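Local coordinates for interferon gamma receptor 1 (Gallus gallus, PDB 4EQ3), which probably binds interferon gamma as a cytokine receptor chain, of which the two-domain extracellular part is present here, at residues Gly51-Val56 with Tyr95-Glu100; Val125-Pro130 with Leu148-Ile153; Pro133-Arg138 with Glu143-Leu148. One frame throughout, in Å; residues are numbered along the deposited sequence.

Interaction 1 (Gly51-Val56 with Tyr95-Glu100); sequences GKYQTV and YVETDE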
loop_
_atom_site.group_PDB
_atom_site.type_symbol
_atom_site.label_atom_id
_atom_site.label_comp_id
_atom_site.label_asym_id
_atom_site.label_seq_id
_atom_site.Cartn_x
_atom_site.Cartn_y
_atom_site.Cartn_z
ATOM N N GLY A 51 -23.557 0.962 -7.340
ATOM C CA GLY A 51 -23.538 2.342 -7.787
ATOM C C GLY A 51 -24.339 3.251 -6.875
ATOM O O GLY A 51 -24.761 4.336 -7.280
ATOM N N LYS A 52 -24.566 2.785 -5.654
ATOM C CA LYS A 52 -25.247 3.552 -4.633
ATOM C C LYS A 52 -24.454 3.733 -3.320
ATOM O O LYS A 52 -23.808 2.844 -2.900
ATOM C CB LYS A 52 -26.634 2.954 -4.371
ATOM C CG LYS A 52 -27.585 3.170 -5.474
ATOM C CD LYS A 52 -28.618 2.082 -5.583
ATOM C CE LYS A 52 -29.733 2.516 -6.445
ATOM N NZ LYS A 52 -29.183 3.222 -7.576
ATOM N N TYR A 53 -24.543 4.889 -2.687
ATOM C CA TYR A 53 -23.877 5.099 -1.404
ATOM C C TYR A 53 -24.532 4.266 -0.323
ATOM O O TYR A 53 -25.758 4.080 -0.314
ATOM C CB TYR A 53 -23.905 6.570 -1.000
ATOM C CG TYR A 53 -22.836 7.383 -1.671
ATOM C CD1 TYR A 53 -21.526 7.350 -1.209
ATOM C CD2 TYR A 53 -23.129 8.181 -2.766
ATOM C CE1 TYR A 53 -20.542 8.085 -1.824
ATOM C CE2 TYR A 53 -22.151 8.927 -3.388
ATOM C CZ TYR A 53 -20.853 8.872 -2.902
ATOM O OH TYR A 53 -19.861 9.606 -3.504
ATOM N N GLN A 54 -23.704 3.757 0.576
ATOM C CA GLN A 54 -24.175 3.046 1.744
ATOM C C GLN A 54 -23.280 3.440 2.905
ATOM O O GLN A 54 -22.157 3.906 2.702
ATOM C CB GLN A 54 -24.094 1.546 1.520
ATOM C CG GLN A 54 -22.685 1.009 1.494
ATOM C CD GLN A 54 -22.653 -0.461 1.163
ATOM O OE1 GLN A 54 -23.196 -0.888 0.143
ATOM N NE2 GLN A 54 -22.012 -1.248 2.018
ATOM N N THR A 55 -23.770 3.244 4.121
ATOM C CA THR A 55 -23.030 3.645 5.307
ATOM C C THR A 55 -21.792 2.782 5.550
ATOM O O THR A 55 -21.822 1.563 5.377
ATOM C CB THR A 55 -23.947 3.652 6.563
ATOM O OG1 THR A 55 -24.138 5.005 7.001
ATOM C CG2 THR A 55 -23.335 2.835 7.694
ATOM N N VAL A 56 -20.700 3.435 5.933
ATOM C CA VAL A 56 -19.514 2.743 6.419
ATOM C C VAL A 56 -19.679 2.504 7.917
ATOM O O VAL A 56 -19.463 3.408 8.718
ATOM C CB VAL A 56 -18.252 3.579 6.191
ATOM C CG1 VAL A 56 -17.040 2.823 6.685
ATOM C CG2 VAL A 56 -18.111 3.929 4.712
ATOM N N TYR A 95 -23.443 16.263 2.462
ATOM C CA TYR A 95 -22.275 15.423 2.257
ATOM C C TYR A 95 -21.295 16.095 1.319
ATOM O O TYR A 95 -21.684 16.841 0.437
ATOM C CB TYR A 95 -22.677 14.092 1.647
ATOM C CG TYR A 95 -23.132 13.045 2.624
ATOM C CD1 TYR A 95 -22.246 12.479 3.536
ATOM C CD2 TYR A 95 -24.438 12.588 2.609
ATOM C CE1 TYR A 95 -22.663 11.503 4.416
ATOM C CE2 TYR A 95 -24.861 11.615 3.483
ATOM C CZ TYR A 95 -23.975 11.076 4.383
ATOM O OH TYR A 95 -24.406 10.103 5.250
ATOM N N VAL A 96 -20.012 15.829 1.523
ATOM C CA VAL A 96 -19.005 16.257 0.571
ATOM C C VAL A 96 -18.339 14.992 0.057
ATOM O O VAL A 96 -18.026 14.083 0.835
ATOM C CB VAL A 96 -17.963 17.199 1.212
ATOM C CG1 VAL A 96 -17.382 16.559 2.452
ATOM C CG2 VAL A 96 -16.868 17.553 0.208
ATOM N N GLU A 97 -18.135 14.942 -1.256
ATOM C CA GLU A 97 -17.679 13.737 -1.936
ATOM C C GLU A 97 -16.179 13.784 -2.237
ATOM O O GLU A 97 -15.625 14.850 -2.506
ATOM C CB GLU A 97 -18.468 13.585 -3.245
ATOM C CG GLU A 97 -18.317 12.250 -3.934
ATOM C CD GLU A 97 -19.340 12.069 -5.057
ATOM O OE1 GLU A 97 -19.080 12.535 -6.190
ATOM O OE2 GLU A 97 -20.404 11.470 -4.790
ATOM N N THR A 98 -15.524 12.630 -2.203
ATOM C CA THR A 98 -14.105 12.573 -2.553
ATOM C C THR A 98 -13.920 12.468 -4.069
ATOM O O THR A 98 -14.883 12.212 -4.814
ATOM C CB THR A 98 -13.398 11.360 -1.912
ATOM O OG1 THR A 98 -13.984 10.143 -2.394
ATOM C CG2 THR A 98 -13.488 11.401 -0.387
ATOM N N ASP A 99 -12.684 12.663 -4.522
ATOM C CA ASP A 99 -12.302 12.293 -5.877
ATOM C C ASP A 99 -12.585 10.811 -6.079
ATOM O O ASP A 99 -12.661 10.038 -5.115
ATOM C CB ASP A 99 -10.809 12.531 -6.121
ATOM C CG ASP A 99 -10.423 14.003 -6.072
ATOM O OD1 ASP A 99 -11.299 14.875 -6.285
ATOM O OD2 ASP A 99 -9.226 14.282 -5.828
ATOM N N GLU A 100 -12.741 10.415 -7.339
ATOM C CA GLU A 100 -12.839 9.007 -7.687
ATOM C C GLU A 100 -11.609 8.274 -7.167
ATOM O O GLU A 100 -10.491 8.779 -7.257
ATOM C CB GLU A 100 -12.914 8.849 -9.205
ATOM C CG GLU A 100 -12.835 7.414 -9.692
ATOM C CD GLU A 100 -13.068 7.312 -11.198
ATOM O OE1 GLU A 100 -13.174 8.366 -11.857
ATOM O OE2 GLU A 100 -13.147 6.184 -11.716
#

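Interaction 2 (Val125-Pro130 with Leu148-Ile153); sequences VDVYHP and LSYSVI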
loop_
_atom_site.group_PDB
_atom_site.type_symbol
_atom_site.label_atom_id
_atom_site.label_comp_id
_atom_site.label_asym_id
_atom_site.label_seq_id
_atom_site.Cartn_x
_atom_site.Cartn_y
_atom_site.Cartn_z
ATOM N N VAL A 125 19.050 -13.017 -1.087
ATOM C CA VAL A 125 18.121 -11.907 -0.897
ATOM C C VAL A 125 16.775 -12.377 -0.380
ATOM O O VAL A 125 16.106 -13.179 -1.023
ATOM C CB VAL A 125 17.889 -11.158 -2.203
ATOM C CG1 VAL A 125 16.894 -10.022 -1.992
ATOM C CG2 VAL A 125 19.203 -10.648 -2.739
ATOM N N ASP A 126 16.383 -11.894 0.795
ATOM C CA ASP A 126 15.048 -12.151 1.293
ATOM C C ASP A 126 14.277 -10.848 1.207
ATOM O O ASP A 126 14.736 -9.808 1.679
ATOM C CB ASP A 126 15.073 -12.667 2.731
ATOM C CG ASP A 126 15.611 -14.093 2.835
ATOM O OD1 ASP A 126 14.899 -15.045 2.421
ATOM O OD2 ASP A 126 16.751 -14.259 3.330
ATOM N N VAL A 127 13.105 -10.899 0.591
ATOM C CA VAL A 127 12.330 -9.689 0.400
ATOM C C VAL A 127 10.853 -9.967 0.640
ATOM O O VAL A 127 10.340 -11.005 0.227
ATOM C CB VAL A 127 12.561 -9.124 -1.005
ATOM C CG1 VAL A 127 12.179 -10.166 -2.059
ATOM C CG2 VAL A 127 11.789 -7.817 -1.202
ATOM N N TYR A 128 10.185 -9.049 1.336
ATOM C CA TYR A 128 8.743 -9.132 1.550
ATOM C C TYR A 128 8.198 -7.822 2.129
ATOM O O TYR A 128 8.961 -6.905 2.442
ATOM C CB TYR A 128 8.403 -10.307 2.466
ATOM C CG TYR A 128 8.577 -10.026 3.943
ATOM C CD1 TYR A 128 9.799 -9.608 4.452
ATOM C CD2 TYR A 128 7.520 -10.202 4.830
ATOM C CE1 TYR A 128 9.966 -9.363 5.809
ATOM C CE2 TYR A 128 7.673 -9.960 6.185
ATOM C CZ TYR A 128 8.899 -9.540 6.669
ATOM O OH TYR A 128 9.050 -9.293 8.013
ATOM N N HIS A 129 6.872 -7.743 2.250
ATOM C CA HIS A 129 6.189 -6.584 2.819
ATOM C C HIS A 129 5.418 -6.987 4.063
ATOM O O HIS A 129 4.284 -7.470 3.947
ATOM C CB HIS A 129 5.164 -6.052 1.821
ATOM C CG HIS A 129 5.700 -5.016 0.888
ATOM N ND1 HIS A 129 6.290 -5.331 -0.314
ATOM C CD2 HIS A 129 5.725 -3.664 0.978
ATOM C CE1 HIS A 129 6.660 -4.219 -0.925
ATOM N NE2 HIS A 129 6.323 -3.194 -0.164
ATOM N N PRO A 130 5.999 -6.771 5.260
ATOM C CA PRO A 130 5.312 -7.175 6.497
ATOM C C PRO A 130 3.942 -6.511 6.640
ATOM O O PRO A 130 3.048 -7.050 7.292
ATOM C CB PRO A 130 6.260 -6.687 7.607
ATOM C CG PRO A 130 7.099 -5.643 6.964
ATOM C CD PRO A 130 7.270 -6.085 5.538
ATOM N N LEU A 148 1.755 -11.023 -7.315
ATOM C CA LEU A 148 2.834 -10.262 -6.693
ATOM C C LEU A 148 4.197 -10.739 -7.169
ATOM O O LEU A 148 4.487 -11.933 -7.134
ATOM C CB LEU A 148 2.769 -10.391 -5.169
ATOM C CG LEU A 148 3.960 -9.795 -4.410
ATOM C CD1 LEU A 148 4.070 -8.279 -4.612
ATOM C CD2 LEU A 148 3.852 -10.140 -2.930
ATOM N N SER A 149 5.040 -9.810 -7.603
ATOM C CA SER A 149 6.434 -10.130 -7.875
ATOM C C SER A 149 7.338 -9.030 -7.323
ATOM O O SER A 149 6.885 -7.934 -7.002
ATOM C CB SER A 149 6.665 -10.319 -9.379
ATOM O OG SER A 149 6.420 -9.122 -10.104
ATOM N N TYR A 150 8.624 -9.321 -7.209
ATOM C CA TYR A 150 9.579 -8.303 -6.818
ATOM C C TYR A 150 10.661 -8.254 -7.869
ATOM O O TYR A 150 11.082 -9.295 -8.382
ATOM C CB TYR A 150 10.182 -8.609 -5.438
ATOM C CG TYR A 150 9.207 -8.428 -4.300
ATOM C CD1 TYR A 150 8.465 -9.497 -3.817
ATOM C CD2 TYR A 150 9.023 -7.183 -3.708
ATOM C CE1 TYR A 150 7.563 -9.335 -2.777
ATOM C CE2 TYR A 150 8.124 -7.011 -2.666
ATOM C CZ TYR A 150 7.396 -8.091 -2.211
ATOM O OH TYR A 150 6.498 -7.928 -1.183
ATOM N N SER A 151 11.087 -7.046 -8.213
ATOM C CA SER A 151 12.238 -6.871 -9.076
ATOM C C SER A 151 13.392 -6.480 -8.177
ATOM O O SER A 151 13.226 -5.677 -7.261
ATOM C CB SER A 151 11.990 -5.776 -10.112
ATOM O OG SER A 151 11.651 -4.566 -9.462
ATOM N N VAL A 152 14.558 -7.057 -8.437
ATOM C CA VAL A 152 15.729 -6.831 -7.608
ATOM C C VAL A 152 16.882 -6.354 -8.465
ATOM O O VAL A 152 17.203 -6.966 -9.482
ATOM C CB VAL A 152 16.134 -8.122 -6.893
ATOM C CG1 VAL A 152 17.333 -7.880 -5.999
ATOM C CG2 VAL A 152 14.969 -8.653 -6.093
ATOM N N ILE A 153 17.494 -5.249 -8.056
ATOM C CA ILE A 153 18.618 -4.676 -8.784
ATOM C C ILE A 153 19.945 -4.897 -8.055
ATOM O O ILE A 153 20.140 -4.443 -6.928
ATOM C CB ILE A 153 18.414 -3.178 -9.055
ATOM C CG1 ILE A 153 17.176 -2.965 -9.926
ATOM C CG2 ILE A 153 19.633 -2.598 -9.737
ATOM C CD1 ILE A 153 16.920 -1.516 -10.296
HETATM O O HOH W 1 5.237 -9.556 0.376
#

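Interaction 3 (Pro133-Arg138 with Glu143-Leu148); sequences PSVEVR and EIYSEL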
loop_
_atom_site.group_PDB
_atom_site.type_symbol
_atom_site.label_atom_id
_atom_site.label_comp_id
_atom_site.label_asym_id
_atom_site.label_seq_id
_atom_site.Cartn_x
_atom_site.Cartn_y
_atom_site.Cartn_z
ATOM N N PRO A 133 -1.692 -7.289 4.266
ATOM C CA PRO A 133 -2.625 -8.020 5.131
ATOM C C PRO A 133 -2.629 -9.522 4.839
ATOM O O PRO A 133 -2.363 -9.942 3.710
ATOM C CB PRO A 133 -3.979 -7.384 4.807
ATOM C CG PRO A 133 -3.812 -6.827 3.408
ATOM C CD PRO A 133 -2.374 -6.393 3.317
ATOM N N SER A 134 -2.900 -10.316 5.868
ATOM C CA SER A 134 -2.968 -11.763 5.751
ATOM C C SER A 134 -4.095 -12.170 4.808
ATOM O O SER A 134 -5.193 -11.638 4.885
ATOM C CB SER A 134 -3.195 -12.386 7.135
ATOM O OG SER A 134 -3.655 -13.730 7.039
ATOM N N VAL A 135 -3.820 -13.119 3.925
ATOM C CA VAL A 135 -4.841 -13.603 3.003
ATOM C C VAL A 135 -6.011 -14.222 3.763
ATOM O O VAL A 135 -7.159 -14.168 3.311
ATOM C CB VAL A 135 -4.258 -14.621 2.002
ATOM C CG1 VAL A 135 -4.533 -16.056 2.455
ATOM C CG2 VAL A 135 -4.827 -14.374 0.616
ATOM N N GLU A 136 -5.708 -14.798 4.925
ATOM C CA GLU A 136 -6.714 -15.427 5.774
ATOM C C GLU A 136 -7.714 -14.409 6.302
ATOM O O GLU A 136 -8.873 -14.738 6.554
ATOM C CB GLU A 136 -6.054 -16.164 6.948
ATOM C CG GLU A 136 -5.642 -17.591 6.633
ATOM C CD GLU A 136 -4.162 -17.720 6.311
ATOM O OE1 GLU A 136 -3.356 -16.967 6.902
ATOM O OE2 GLU A 136 -3.804 -18.581 5.476
ATOM N N VAL A 137 -7.265 -13.169 6.470
ATOM C CA VAL A 137 -8.144 -12.115 6.959
ATOM C C VAL A 137 -8.834 -11.371 5.813
ATOM O O VAL A 137 -9.928 -10.826 5.981
ATOM C CB VAL A 137 -7.383 -11.116 7.856
ATOM C CG1 VAL A 137 -8.301 -9.984 8.299
ATOM C CG2 VAL A 137 -6.802 -11.838 9.068
ATOM N N ARG A 138 -8.195 -11.347 4.650
ATOM C CA ARG A 138 -8.791 -10.718 3.472
ATOM C C ARG A 138 -8.714 -11.654 2.275
ATOM O O ARG A 138 -7.860 -11.497 1.405
ATOM C CB ARG A 138 -8.114 -9.385 3.161
ATOM C CG ARG A 138 -8.520 -8.276 4.102
ATOM C CD ARG A 138 -7.832 -6.990 3.739
ATOM N NE ARG A 138 -7.925 -6.022 4.822
ATOM C CZ ARG A 138 -7.117 -4.976 4.963
ATOM N NH1 ARG A 138 -6.144 -4.755 4.083
ATOM N NH2 ARG A 138 -7.282 -4.153 5.991
ATOM N N GLU A 143 -6.273 -13.473 -4.954
ATOM C CA GLU A 143 -6.190 -13.230 -6.384
ATOM C C GLU A 143 -5.099 -12.208 -6.690
ATOM O O GLU A 143 -4.359 -12.331 -7.674
ATOM C CB GLU A 143 -7.547 -12.729 -6.876
ATOM C CG GLU A 143 -7.549 -12.190 -8.268
ATOM C CD GLU A 143 -8.957 -11.974 -8.797
ATOM O OE1 GLU A 143 -9.877 -11.667 -8.004
ATOM O OE2 GLU A 143 -9.139 -12.115 -10.020
ATOM N N ILE A 144 -5.000 -11.200 -5.830
ATOM C CA ILE A 144 -4.032 -10.126 -6.008
ATOM C C ILE A 144 -2.609 -10.611 -5.723
ATOM O O ILE A 144 -1.688 -10.327 -6.492
ATOM C CB ILE A 144 -4.378 -8.916 -5.105
ATOM C CG1 ILE A 144 -5.835 -8.476 -5.330
ATOM C CG2 ILE A 144 -3.379 -7.774 -5.292
ATOM C CD1 ILE A 144 -6.275 -8.440 -6.786
ATOM N N TYR A 145 -2.439 -11.338 -4.617
ATOM C CA TYR A 145 -1.130 -11.875 -4.233
ATOM C C TYR A 145 -0.604 -12.860 -5.264
ATOM O O TYR A 145 0.598 -12.959 -5.484
ATOM C CB TYR A 145 -1.184 -12.563 -2.862
ATOM C CG TYR A 145 -1.357 -11.608 -1.704
ATOM C CD1 TYR A 145 -0.748 -10.359 -1.712
ATOM C CD2 TYR A 145 -2.119 -11.961 -0.598
ATOM C CE1 TYR A 145 -0.900 -9.481 -0.648
ATOM C CE2 TYR A 145 -2.273 -11.092 0.476
ATOM C CZ TYR A 145 -1.665 -9.855 0.441
ATOM O OH TYR A 145 -1.828 -8.990 1.493
ATOM N N SER A 146 -1.509 -13.589 -5.909
ATOM C CA SER A 146 -1.089 -14.502 -6.966
ATOM C C SER A 146 -0.356 -13.750 -8.091
ATOM O O SER A 146 0.288 -14.371 -8.952
ATOM C CB SER A 146 -2.288 -15.287 -7.518
ATOM O OG SER A 146 -3.014 -14.519 -8.453
ATOM N N GLU A 147 -0.443 -12.419 -8.079
ATOM C CA GLU A 147 0.203 -11.592 -9.103
ATOM C C GLU A 147 1.331 -10.721 -8.532
ATOM O O GLU A 147 1.804 -9.787 -9.180
ATOM C CB GLU A 147 -0.825 -10.701 -9.799
ATOM C CG GLU A 147 -1.948 -11.461 -10.516
ATOM C CD GLU A 147 -1.480 -12.164 -11.782
ATOM O OE1 GLU A 147 -0.370 -11.860 -12.265
ATOM O OE2 GLU A 147 -2.231 -13.021 -12.294
ATOM N N LEU A 148 1.755 -11.023 -7.315
ATOM C CA LEU A 148 2.834 -10.262 -6.693
ATOM C C LEU A 148 4.197 -10.739 -7.169
ATOM O O LEU A 148 4.487 -11.933 -7.134
ATOM C CB LEU A 148 2.769 -10.391 -5.169
ATOM C CG LEU A 148 3.960 -9.795 -4.410
ATOM C CD1 LEU A 148 4.070 -8.279 -4.612
ATOM C CD2 LEU A 148 3.852 -10.140 -2.930
#

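Interaction 1 (Gly51-Val56 with Tyr95-Glu100)
The hydroxyl of Tyr53 meets the carboxylate of Glu97, the two side chains crossing at a slant. Tyr53 OH lies 2.3 Å from Glu97 OE2, a hydrogen bond donated by the phenol. That length is unusually short, so its exact value is doubtful. OE2 sits at the edge of the Tyr53 ring, near its plane. Ring and carboxylate planes are 25° apart. The other oxygen, Glu97 OE1, stays 4.1 Å from Tyr53 OH. The glutamate gets there by an extended chain, with CG anti to the backbone N (chi1 -168°). The backbones remain well separated, with Tyr53 CA and Glu97 CA 10.6 Å apart. Strands 54-62 and 91-97 are the two outer strands of an antiparallel four-stranded sheet in the N-terminal domain. Tyr53, just before strand 54-62, reaches Glu97 on strand 91-97 across the inner strands 40-46 and 81-88. On the way Tyr53 touches Glu44, Lys46 and Trp81, and Arg83 makes a cation-pi contact with its ring. Backbone bonds of Gln54 to Val45 and of Val96 to Ile84 set the strands in place. The contact lies at the surface, with the glutamate exposed. It is best read as a phenol donating to a carboxylate that is probably charged.

Interaction 2 (Val125-Pro130 with Leu148-Ile153)
Tyr150 CG stands anti to its own carbonyl carbon (chi1 -71°), and His129 CG does likewise. These torsions bring the histidine, just past the end of strand 122-128, to the tyrosine of strand 148-156. Tyr150 OH and His129 ND1 form a hydrogen bond of 2.7 Å that is almost straight, at 174°. The rings meet rim to rim, planes 18° apart and neither over the face of the other. A water adds a second link. It accepts from His129 N at 3.1 Å and bonds Tyr150 OH at 2.6 Å. Like ND1, it lies in the plane of the tyrosine ring, at its edge. This is the interior of a fibronectin type III sandwich. Strand 122-128 belongs to one sheet and strand 148-156 to the other. Val127 packs beside the polar pair. Its CG2 sits over one face of the Tyr150 ring in a CH-pi contact, 4.1 Å from the ring centroid, and its closest ring atom is Tyr150 CD2 at 3.8 Å. Pro112 packs on Val127, His129 and Tyr150. The far nitrogen of the histidine is also bound, since His129 NE2 bonds Gly110 O. Phe132 stacks on the His129 ring.

Interaction 3 (Pro133-Arg138 with Glu143-Leu148)
Tyr145 OH donates a hydrogen bond to Pro133 O at 2.5 Å, very short, so the exact length is doubtful. The carbonyl oxygen lies at the edge of the phenol ring, near its plane. Pro133 CD also comes up to the hydroxyl, 3.2 Å from Tyr145 OH. Farther along the same ring edge, Val135 CG2 packs against Tyr145 CD2 at 3.8 Å. A chi1 of -71° sets the phenol beside the backbone N of Tyr145 and aims it at the loop. Phe132 and Asn173 also touch it. Beyond Pro133, Ser134 O accepts from two amides, Val137 N and Arg138 N, both at 3.0 Å. They hold a bend in the loop, where 135-137 have helical backbone angles without the regular bonding. Tyr145 lies on the short helix 142-145, and a type I turn runs from it to Leu148. In that turn Leu148 N bonds Tyr145 O at 2.9 Å. Ser146 OG donates to Glu143 O at 2.7 Å, from above the carbonyl plane. Farther along the loop, Arg138 makes a salt bridge to Glu71 of the N-terminal domain. Loop and helix are thus tied by a buried tyrosine whose hydroxyl donates to a backbone carbonyl, with an apolar contact beside that polar bond.

From the N terminus, interaction 1 comes first. It closes a 38-residue span of the N-terminal domain and joins the start of one outer strand of a sheet to the other outer strand. The chain then enters the C-terminal fibronectin type III domain, where interaction 2 joins the two sheets across the sandwich. Its segments are separated by 17 residues. Interaction 3 is nested inside that loop, tying its first part to helix 142-145, and shares Leu148 with interaction 2. Their centres are 15 Å apart. Interaction 1 is in series with both and touches neither. Its centre is 35 Å from that of interaction 2, on the opposite side of the chain's centre, and 26 Å from that of interaction 3.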